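Local coordinates for periplasmic binding protein/LacI transcriptional regulator (Brachyspira murdochii, PDB 4KQC) that probably binds a carbohydrate as a periplasmic solute-binding protein of the type that serves ABC transporters, at residues Pro5-Trp19 and Gly34-Ser46. Residues are numbered along the deposited sequence; the frame is centred on the assembly and turned at random. Where two conformers were deposited one is given.
Sequences PYIAVVSKGFQHKFW and GVKISFVGPETES
Strands 6-10 and 36-40 run parallel, their axes 4.7 Å apart at closest and 15° from parallel, with bonds alternating from Lys-36 N to Pro-5 O through Ile-7 N to Lys-36 O (2.9 Å); the ladder slackens at Val-9 N, whose bond to Ser-38 O is weak, and recovers at Val-40 N to Val-9 O (2.9 Å). Helix 18-33 connects them, making this the first beta-alpha-beta unit of a Rossmann-like lobe, with 36-40 at the sheet edge. On the face carrying Ile-7 and Val-9, Phe-39 has CG anti to its backbone N (chi1 -166°), which lays CD2 against Val-9 CG1 at 3.6 Å and CE1 against Ser-11 CB at 3.5 Å; its CZ meets the rim of the Trp-19 ring near the indole plane. Gln-15, fully extended, takes Glu-45 N on OE1 (2.9 Å) in an almost straight bond. Glu-45 sends OE2 to the edge of the His-16 ring, 3.2 Å from CD2, with carboxylate and imidazole planes 84° apart. One water joins OE2 to Gly-13 O and His-16 N; another links OE1 to Lys-12 NZ, which also bonds Ser-94. Within this contact the carboxylate meets its polar partners through water, at the C-terminal strand ends, where this family usually places its ligand cleft.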
ATOM      1  N   PRO A   5      18.518  24.340 -12.155  1.00 15.59           N
ATOM      2  CA  PRO A   5      17.267  23.742 -11.774  1.00 14.88           C
ATOM      3  C   PRO A   5      17.434  22.679 -10.710  1.00 13.88           C
ATOM      4  O   PRO A   5      18.351  21.857 -10.780  1.00 14.00           O
ATOM      5  CB  PRO A   5      16.728  23.192 -13.072  1.00 15.49           C
ATOM      6  CG  PRO A   5      17.379  24.055 -14.157  1.00 15.88           C
ATOM      7  CD  PRO A   5      18.696  24.394 -13.622  1.00 16.06           C
ATOM      8  N   TYR A   6      16.582  22.765  -9.693  1.00 14.34           N
ATOM      9  CA  TYR A   6      16.717  21.915  -8.526  1.00 13.59           C
ATOM     10  C   TYR A   6      15.364  21.659  -7.881  1.00 13.50           C
ATOM     11  O   TYR A   6      14.631  22.574  -7.600  1.00 13.49           O
ATOM     12  CB  TYR A   6      17.640  22.546  -7.459  1.00 13.19           C
ATOM     13  CG  TYR A   6      17.776  21.715  -6.176  1.00 15.03           C
ATOM     14  CD1 TYR A   6      18.664  20.633  -6.075  1.00 17.89           C
ATOM     15  CD2 TYR A   6      17.043  22.053  -5.027  1.00 17.47           C
ATOM     16  CE1 TYR A   6      18.761  19.908  -4.887  1.00 18.06           C
ATOM     17  CE2 TYR A   6      17.137  21.333  -3.839  1.00 18.21           C
ATOM     18  CZ  TYR A   6      18.018  20.286  -3.783  1.00 19.16           C
ATOM     19  OH  TYR A   6      18.112  19.585  -2.608  1.00 19.50           O
ATOM     20  N   ILE A   7      15.072  20.376  -7.684  1.00 12.54           N
ATOM     21  CA  ILE A   7      13.815  19.957  -7.047  1.00 12.03           C
ATOM     22  C   ILE A   7      14.096  19.012  -5.887  1.00 10.75           C
ATOM     23  O   ILE A   7      14.912  18.072  -5.980  1.00 10.91           O
ATOM     24  CB  ILE A   7      12.895  19.252  -8.087  1.00 12.04           C
ATOM     25  CG1 ILE A   7      12.331  20.282  -9.072  1.00 12.38           C
ATOM     26  CG2 ILE A   7      11.744  18.513  -7.374  1.00 13.18           C
ATOM     27  CD1 ILE A   7      11.566  19.687 -10.260  1.00 12.94           C
ATOM     28  N   ALA A   8      13.475  19.280  -4.754  1.00 10.68           N
ATOM     29  CA  ALA A   8      13.636  18.477  -3.553  1.00 10.59           C
ATOM     30  C   ALA A   8      12.622  17.370  -3.542  1.00 10.57           C
ATOM     31  O   ALA A   8      11.416  17.617  -3.741  1.00 10.18           O
ATOM     32  CB  ALA A   8      13.407  19.339  -2.331  1.00 11.36           C
ATOM     33  N   VAL A   9      13.108  16.153  -3.346  1.00 10.32           N
ATOM     34  CA  VAL A   9      12.254  15.001  -3.174  1.00 10.34           C
ATOM     35  C   VAL A   9      12.452  14.404  -1.779  1.00 11.50           C
ATOM     36  O   VAL A   9      13.553  13.927  -1.467  1.00 12.62           O
ATOM     37  CB  VAL A   9      12.500  13.915  -4.219  1.00 10.82           C
ATOM     38  CG1 VAL A   9      11.538  12.767  -3.997  1.00 11.26           C
ATOM     39  CG2 VAL A   9      12.324  14.516  -5.617  1.00 10.57           C
ATOM     40  N   VAL A  10      11.429  14.500  -0.916  1.00 10.70           N
ATOM     41  CA  VAL A  10      11.499  13.991   0.441  1.00 10.57           C
ATOM     42  C   VAL A  10      10.671  12.731   0.500  1.00 10.47           C
ATOM     43  O   VAL A  10       9.457  12.781   0.346  1.00  9.84           O
ATOM     44  CB  VAL A  10      11.050  15.070   1.433  1.00 10.95           C
ATOM     45  CG1 VAL A  10      11.053  14.498   2.837  1.00 11.73           C
ATOM     46  CG2 VAL A  10      11.918  16.316   1.298  1.00 11.55           C
ATOM     47  N   SER A  11      11.354  11.601   0.662  1.00 10.62           N
ATOM     48  CA  SER A  11      10.796  10.294   0.505  1.00 11.40           C
ATOM     49  C   SER A  11      10.562   9.656   1.874  1.00 11.22           C
ATOM     50  O   SER A  11      10.951  10.262   2.925  1.00 11.11           O
ATOM     51  CB  SER A  11      11.824   9.402  -0.239  1.00 12.31           C
ATOM     52  OG  SER A  11      12.923   9.104   0.629  1.00 14.15           O
ATOM     53  N   LYS A  12      10.078   8.434   1.915  1.00 11.68           N
ATOM     54  CA  LYS A  12       9.980   7.711   3.229  1.00 12.80           C
ATOM     55  C   LYS A  12      11.253   6.970   3.644  1.00 12.51           C
ATOM     56  O   LYS A  12      11.282   6.273   4.667  1.00 13.44           O
ATOM     57  CB  LYS A  12       8.805   6.748   3.207  1.00 13.16           C
ATOM     58  CG  LYS A  12       7.434   7.390   2.949  1.00 13.48           C
ATOM     59  CD  LYS A  12       6.304   6.438   3.264  1.00 14.52           C
ATOM     60  CE  LYS A  12       4.971   6.991   2.781  1.00 15.73           C
ATOM     61  NZ  LYS A  12       3.867   6.129   3.243  1.00 18.88           N
ATOM     62  N   GLY A  13      12.353   7.191   2.928  1.00 12.11           N
ATOM     63  CA  GLY A  13      13.577   6.459   3.175  1.00 12.73           C
ATOM     64  C   GLY A  13      13.579   5.043   2.681  1.00 12.42           C
ATOM     65  O   GLY A  13      12.654   4.621   1.985  1.00 14.05           O
ATOM     66  N   PHE A  14      14.647   4.319   3.005  1.00 12.92           N
ATOM     67  CA  PHE A  14      14.912   3.015   2.425  1.00 13.10           C
ATOM     68  C   PHE A  14      14.677   1.853   3.368  1.00 14.38           C
ATOM     69  O   PHE A  14      15.155   0.758   3.078  1.00 16.05           O
ATOM     70  CB  PHE A  14      16.318   2.946   1.840  1.00 13.74           C
ATOM     71  CG  PHE A  14      16.586   3.963   0.792  1.00 14.17           C
ATOM     72  CD1 PHE A  14      15.840   3.972  -0.360  1.00 14.59           C
ATOM     73  CD2 PHE A  14      17.620   4.881   0.894  1.00 15.32           C
ATOM     74  CE1 PHE A  14      16.057   4.872  -1.372  1.00 15.76           C
ATOM     75  CE2 PHE A  14      17.834   5.811  -0.133  1.00 16.58           C
ATOM     76  CZ  PHE A  14      17.010   5.810  -1.265  1.00 16.19           C
ATOM     77  N   GLN A  15      13.924   2.034   4.461  1.00 13.91           N
ATOM     78  CA  GLN A  15      13.490   0.879   5.234  1.00 14.81           C
ATOM     79  C   GLN A  15      12.995  -0.252   4.331  1.00 15.82           C
ATOM     80  O   GLN A  15      13.329  -1.437   4.536  1.00 16.37           O
ATOM     81  CB  GLN A  15      12.406   1.260   6.211  1.00 15.32           C
ATOM     82  CG  GLN A  15      12.070   0.129   7.164  1.00 17.85           C
ATOM     83  CD  GLN A  15      10.960   0.464   8.116  1.00 19.02           C
ATOM     84  OE1 GLN A  15      10.574   1.607   8.301  1.00 19.20           O
ATOM     85  NE2 GLN A  15      10.392  -0.565   8.705  1.00 23.74           N
ATOM     86  N   HIS A  16      12.179   0.103   3.341  1.00 15.69           N
ATOM     87  CA  HIS A  16      11.579  -0.848   2.407  1.00 16.25           C
ATOM     88  C   HIS A  16      12.190  -0.589   1.044  1.00 15.42           C
ATOM     89  O   HIS A  16      12.232   0.570   0.627  1.00 13.58           O
ATOM     90  CB  HIS A  16      10.075  -0.692   2.356  1.00 18.24           C
ATOM     91  CG  HIS A  16       9.430  -0.810   3.714  1.00 20.97           C
ATOM     92  ND1 HIS A  16       9.452  -1.985   4.443  1.00 22.68           N
ATOM     93  CD2 HIS A  16       8.834   0.113   4.501  1.00 20.74           C
ATOM     94  CE1 HIS A  16       8.853  -1.793   5.603  1.00 24.14           C
ATOM     95  NE2 HIS A  16       8.473  -0.525   5.669  1.00 24.03           N
ATOM     96  N   LYS A  17      12.685  -1.634   0.385  1.00 16.30           N
ATOM     97  CA  LYS A  17      13.423  -1.476  -0.893  1.00 17.37           C
ATOM     98  C   LYS A  17      12.581  -1.012  -2.094  1.00 16.27           C
ATOM     99  O   LYS A  17      13.131  -0.657  -3.122  1.00 14.95           O
ATOM    100  CB  LYS A  17      14.114  -2.770  -1.289  1.00 22.84           C
ATOM    101  CG  LYS A  17      15.282  -3.210  -0.401  1.00 27.21           C
ATOM    102  CD  LYS A  17      15.805  -4.550  -0.960  1.00 32.95           C
ATOM    103  CE  LYS A  17      16.568  -5.399   0.052  1.00 36.27           C
ATOM    104  NZ  LYS A  17      18.024  -5.126  -0.058  1.00 35.21           N
ATOM    105  N   PHE A  18      11.257  -1.080  -1.943  1.00 14.02           N
ATOM    106  CA  PHE A  18      10.342  -0.338  -2.832  1.00 12.95           C
ATOM    107  C   PHE A  18      10.945   1.014  -3.175  1.00 12.35           C
ATOM    108  O   PHE A  18      10.883   1.450  -4.294  1.00 11.91           O
ATOM    109  CB  PHE A  18       9.058  -0.184  -2.036  1.00 12.99           C
ATOM    110  CG  PHE A  18       7.933   0.598  -2.701  1.00 12.42           C
ATOM    111  CD1 PHE A  18       7.807   1.964  -2.549  1.00 11.96           C
ATOM    112  CD2 PHE A  18       6.923  -0.079  -3.418  1.00 13.50           C
ATOM    113  CE1 PHE A  18       6.696   2.645  -3.015  1.00 12.62           C
ATOM    114  CE2 PHE A  18       5.818   0.632  -3.920  1.00 13.52           C
ATOM    115  CZ  PHE A  18       5.727   1.981  -3.751  1.00 12.79           C
ATOM    116  N   TRP A  19      11.485   1.706  -2.167  1.00 11.63           N
ATOM    117  CA  TRP A  19      11.936   3.072  -2.326  1.00 11.54           C
ATOM    118  C   TRP A  19      13.222   3.220  -3.152  1.00 11.56           C
ATOM    119  O   TRP A  19      13.462   4.298  -3.728  1.00 11.97           O
ATOM    120  CB  TRP A  19      12.024   3.792  -0.943  1.00 11.83           C
ATOM    121  CG  TRP A  19      10.666   4.050  -0.447  1.00 11.82           C
ATOM    122  CD1 TRP A  19       9.912   3.250   0.320  1.00 12.56           C
ATOM    123  CD2 TRP A  19       9.840   5.152  -0.804  1.00 12.46           C
ATOM    124  NE1 TRP A  19       8.669   3.789   0.504  1.00 12.91           N
ATOM    125  CE2 TRP A  19       8.595   4.959  -0.189  1.00 12.98           C
ATOM    126  CE3 TRP A  19      10.054   6.310  -1.539  1.00 13.98           C
ATOM    127  CZ2 TRP A  19       7.543   5.859  -0.319  1.00 13.87           C
ATOM    128  CZ3 TRP A  19       8.968   7.208  -1.639  1.00 13.43           C
ATOM    129  CH2 TRP A  19       7.759   6.956  -1.026  1.00 13.33           C
ATOM    130  N   GLY A  34      16.225  17.711 -17.189  1.00 15.34           N
ATOM    131  CA  GLY A  34      17.372  18.595 -16.981  1.00 16.73           C
ATOM    132  C   GLY A  34      17.382  19.233 -15.609  1.00 16.27           C
ATOM    133  O   GLY A  34      17.782  20.388 -15.459  1.00 18.07           O
ATOM    134  N   VAL A  35      16.953  18.478 -14.634  1.00 14.70           N
ATOM    135  CA  VAL A  35      16.864  19.023 -13.282  1.00 15.19           C
ATOM    136  C   VAL A  35      17.628  18.113 -12.327  1.00 15.29           C
ATOM    137  O   VAL A  35      17.613  16.898 -12.471  1.00 14.59           O
ATOM    138  CB  VAL A  35      15.390  19.265 -12.906  1.00 16.47           C
ATOM    139  CG1 VAL A  35      14.557  17.996 -12.930  1.00 16.12           C
ATOM    140  CG2 VAL A  35      15.308  19.867 -11.497  1.00 17.22           C
ATOM    141  N   LYS A  36      18.319  18.719 -11.358  1.00 14.54           N
ATOM    142  CA  LYS A  36      18.932  18.011 -10.271  1.00 15.30           C
ATOM    143  C   LYS A  36      17.900  17.812  -9.167  1.00 13.24           C
ATOM    144  O   LYS A  36      17.090  18.714  -8.894  1.00 13.27           O
ATOM    145  CB  LYS A  36      20.117  18.808  -9.683  1.00 17.92           C
ATOM    146  CG  LYS A  36      21.246  19.003 -10.687  1.00 23.52           C
ATOM    147  CD  LYS A  36      22.251  17.864 -10.637  1.00 29.18           C
ATOM    148  CE  LYS A  36      23.013  17.770 -11.944  1.00 32.92           C
ATOM    149  NZ  LYS A  36      24.281  17.025 -11.796  1.00 37.40           N
ATOM    150  N   ILE A  37      17.886  16.622  -8.572  1.00 13.33           N
ATOM    151  CA  ILE A  37      17.057  16.370  -7.417  1.00 12.99           C
ATOM    152  C   ILE A  37      17.867  15.944  -6.200  1.00 12.86           C
ATOM    153  O   ILE A  37      18.971  15.396  -6.317  1.00 14.17           O
ATOM    154  CB  ILE A  37      15.969  15.294  -7.679  1.00 12.55           C
ATOM    155  CG1 ILE A  37      16.566  13.903  -7.939  1.00 12.30           C
ATOM    156  CG2 ILE A  37      14.994  15.778  -8.753  1.00 12.77           C
ATOM    157  CD1 ILE A  37      15.518  12.794  -8.010  1.00 12.75           C
ATOM    158  N   SER A  38      17.328  16.235  -5.030  1.00 14.03           N
ATOM    159  CA  SER A  38      17.673  15.588  -3.801  1.00 14.30           C
ATOM    160  C   SER A  38      16.702  14.429  -3.597  1.00 15.47           C
ATOM    161  O   SER A  38      15.578  14.447  -4.128  1.00 18.46           O
ATOM    162  CB  SER A  38      17.630  16.622  -2.643  1.00 16.21           C
ATOM    163  OG  SER A  38      16.258  16.938  -2.330  1.00 18.14           O
ATOM    164  N   PHE A  39      17.108  13.345  -2.974  1.00 13.61           N
ATOM    165  CA  PHE A  39      16.153  12.264  -2.696  1.00 13.55           C
ATOM    166  C   PHE A  39      16.439  11.817  -1.280  1.00 14.72           C
ATOM    167  O   PHE A  39      17.375  11.082  -1.063  1.00 16.41           O
ATOM    168  CB  PHE A  39      16.265  11.104  -3.702  1.00 13.80           C
ATOM    169  CG  PHE A  39      15.079  10.138  -3.649  1.00 12.90           C
ATOM    170  CD1 PHE A  39      15.027   9.095  -2.722  1.00 12.99           C
ATOM    171  CD2 PHE A  39      14.055  10.261  -4.565  1.00 12.75           C
ATOM    172  CE1 PHE A  39      13.956   8.213  -2.710  1.00 14.25           C
ATOM    173  CE2 PHE A  39      12.935   9.429  -4.528  1.00 12.62           C
ATOM    174  CZ  PHE A  39      12.892   8.378  -3.602  1.00 12.35           C
ATOM    175  N   VAL A  40      15.713  12.374  -0.322  1.00 12.68           N
ATOM    176  CA  VAL A  40      16.101  12.312   1.065  1.00 13.99           C
ATOM    177  C   VAL A  40      14.979  11.748   1.918  1.00 13.62           C
ATOM    178  O   VAL A  40      13.818  12.204   1.830  1.00 16.15           O
ATOM    179  CB  VAL A  40      16.517  13.701   1.664  1.00 13.97           C
ATOM    180  CG1 VAL A  40      17.731  14.188   0.942  1.00 15.37           C
ATOM    181  CG2 VAL A  40      15.411  14.761   1.640  1.00 14.14           C
ATOM    182  N   GLY A  41      15.343  10.875   2.860  1.00 12.04           N
ATOM    183  CA  GLY A  41      14.313  10.315   3.742  1.00 11.32           C
ATOM    184  C   GLY A  41      14.898   9.776   5.027  1.00 11.60           C
ATOM    185  O   GLY A  41      16.122   9.648   5.167  1.00 12.76           O
ATOM    186  N   PRO A  42      14.024   9.446   5.978  1.00 12.04           N
ATOM    187  CA  PRO A  42      14.436   8.943   7.303  1.00 12.45           C
ATOM    188  C   PRO A  42      14.984   7.564   7.251  1.00 12.65           C
ATOM    189  O   PRO A  42      14.702   6.825   6.313  1.00 12.63           O
ATOM    190  CB  PRO A  42      13.156   9.038   8.104  1.00 11.99           C
ATOM    191  CG  PRO A  42      12.095   8.792   7.109  1.00 12.22           C
ATOM    192  CD  PRO A  42      12.550   9.548   5.925  1.00 11.89           C
ATOM    193  N   GLU A  43      15.756   7.170   8.244  1.00 14.51           N
ATOM    194  CA  GLU A  43      16.364   5.824   8.257  0.60 16.49           C
ATOM    195  C   GLU A  43      15.312   4.730   8.328  1.00 15.88           C
ATOM    196  O   GLU A  43      15.407   3.729   7.611  1.00 16.17           O
ATOM    197  CB  GLU A  43      17.358   5.673   9.418  0.60 18.78           C
ATOM    198  CG  GLU A  43      17.838   4.233   9.622  0.60 21.87           C
ATOM    199  CD  GLU A  43      19.164   4.113  10.354  0.60 25.60           C
ATOM    200  OE1 GLU A  43      19.933   5.099  10.330  0.60 31.27           O
ATOM    201  OE2 GLU A  43      19.448   3.025  10.921  0.60 28.58           O
ATOM    202  N   THR A  44      14.320   4.935   9.181  1.00 16.52           N
ATOM    203  CA  THR A  44      13.119   4.126   9.220  1.00 16.52           C
ATOM    204  C   THR A  44      11.904   5.000   9.159  1.00 15.48           C
ATOM    205  O   THR A  44      11.961   6.193   9.458  1.00 15.00           O
ATOM    206  CB  THR A  44      13.040   3.292  10.521  1.00 18.95           C
ATOM    207  OG1 THR A  44      12.595   4.131  11.588  1.00 22.13           O
ATOM    208  CG2 THR A  44      14.340   2.652  10.857  1.00 22.85           C
ATOM    209  N   GLU A  45      10.777   4.421   8.790  1.00 14.45           N
ATOM    210  CA  GLU A  45       9.542   5.199   8.673  1.00 15.44           C
ATOM    211  C   GLU A  45       9.019   5.713  10.014  1.00 16.20           C
ATOM    212  O   GLU A  45       8.201   6.633  10.008  1.00 19.41           O
ATOM    213  CB  GLU A  45       8.489   4.472   7.847  1.00 15.04           C
ATOM    214  CG  GLU A  45       8.987   4.207   6.443  1.00 15.36           C
ATOM    215  CD  GLU A  45       7.902   3.629   5.536  1.00 18.02           C
ATOM    216  OE1 GLU A  45       6.712   3.480   5.946  1.00 21.80           O
ATOM    217  OE2 GLU A  45       8.194   3.258   4.396  1.00 17.81           O
ATOM    218  N   SER A  46       9.481   5.186  11.138  1.00 17.34           N
ATOM    219  CA  SER A  46       9.079   5.734  12.436  0.60 17.54           C
ATOM    220  C   SER A  46       9.800   7.018  12.800  1.00 17.10           C
ATOM    221  O   SER A  46       9.462   7.661  13.794  1.00 16.36           O
ATOM    222  CB  SER A  46       9.313   4.682  13.523  0.60 19.37           C
ATOM    223  OG  SER A  46       8.737   3.469  13.104  0.60 20.79           O
TER
HETATM  224  O   HOH W   1      12.917   4.485   5.849  1.00 14.87           O
HETATM  225  O   HOH W   2       4.634   5.836   6.358  1.00 31.32           O
HETATM  226  O   HOH W   3      10.917   2.770   3.353  1.00 15.36           O
HETATM  227  O   HOH W   4      16.804   4.294   5.139  1.00 27.01           O
HETATM  228  O   HOH W   5       9.746   2.177  11.150  1.00 29.06           O
HETATM  229  O   HOH W   6       6.816   2.676   2.331  1.00 22.51           O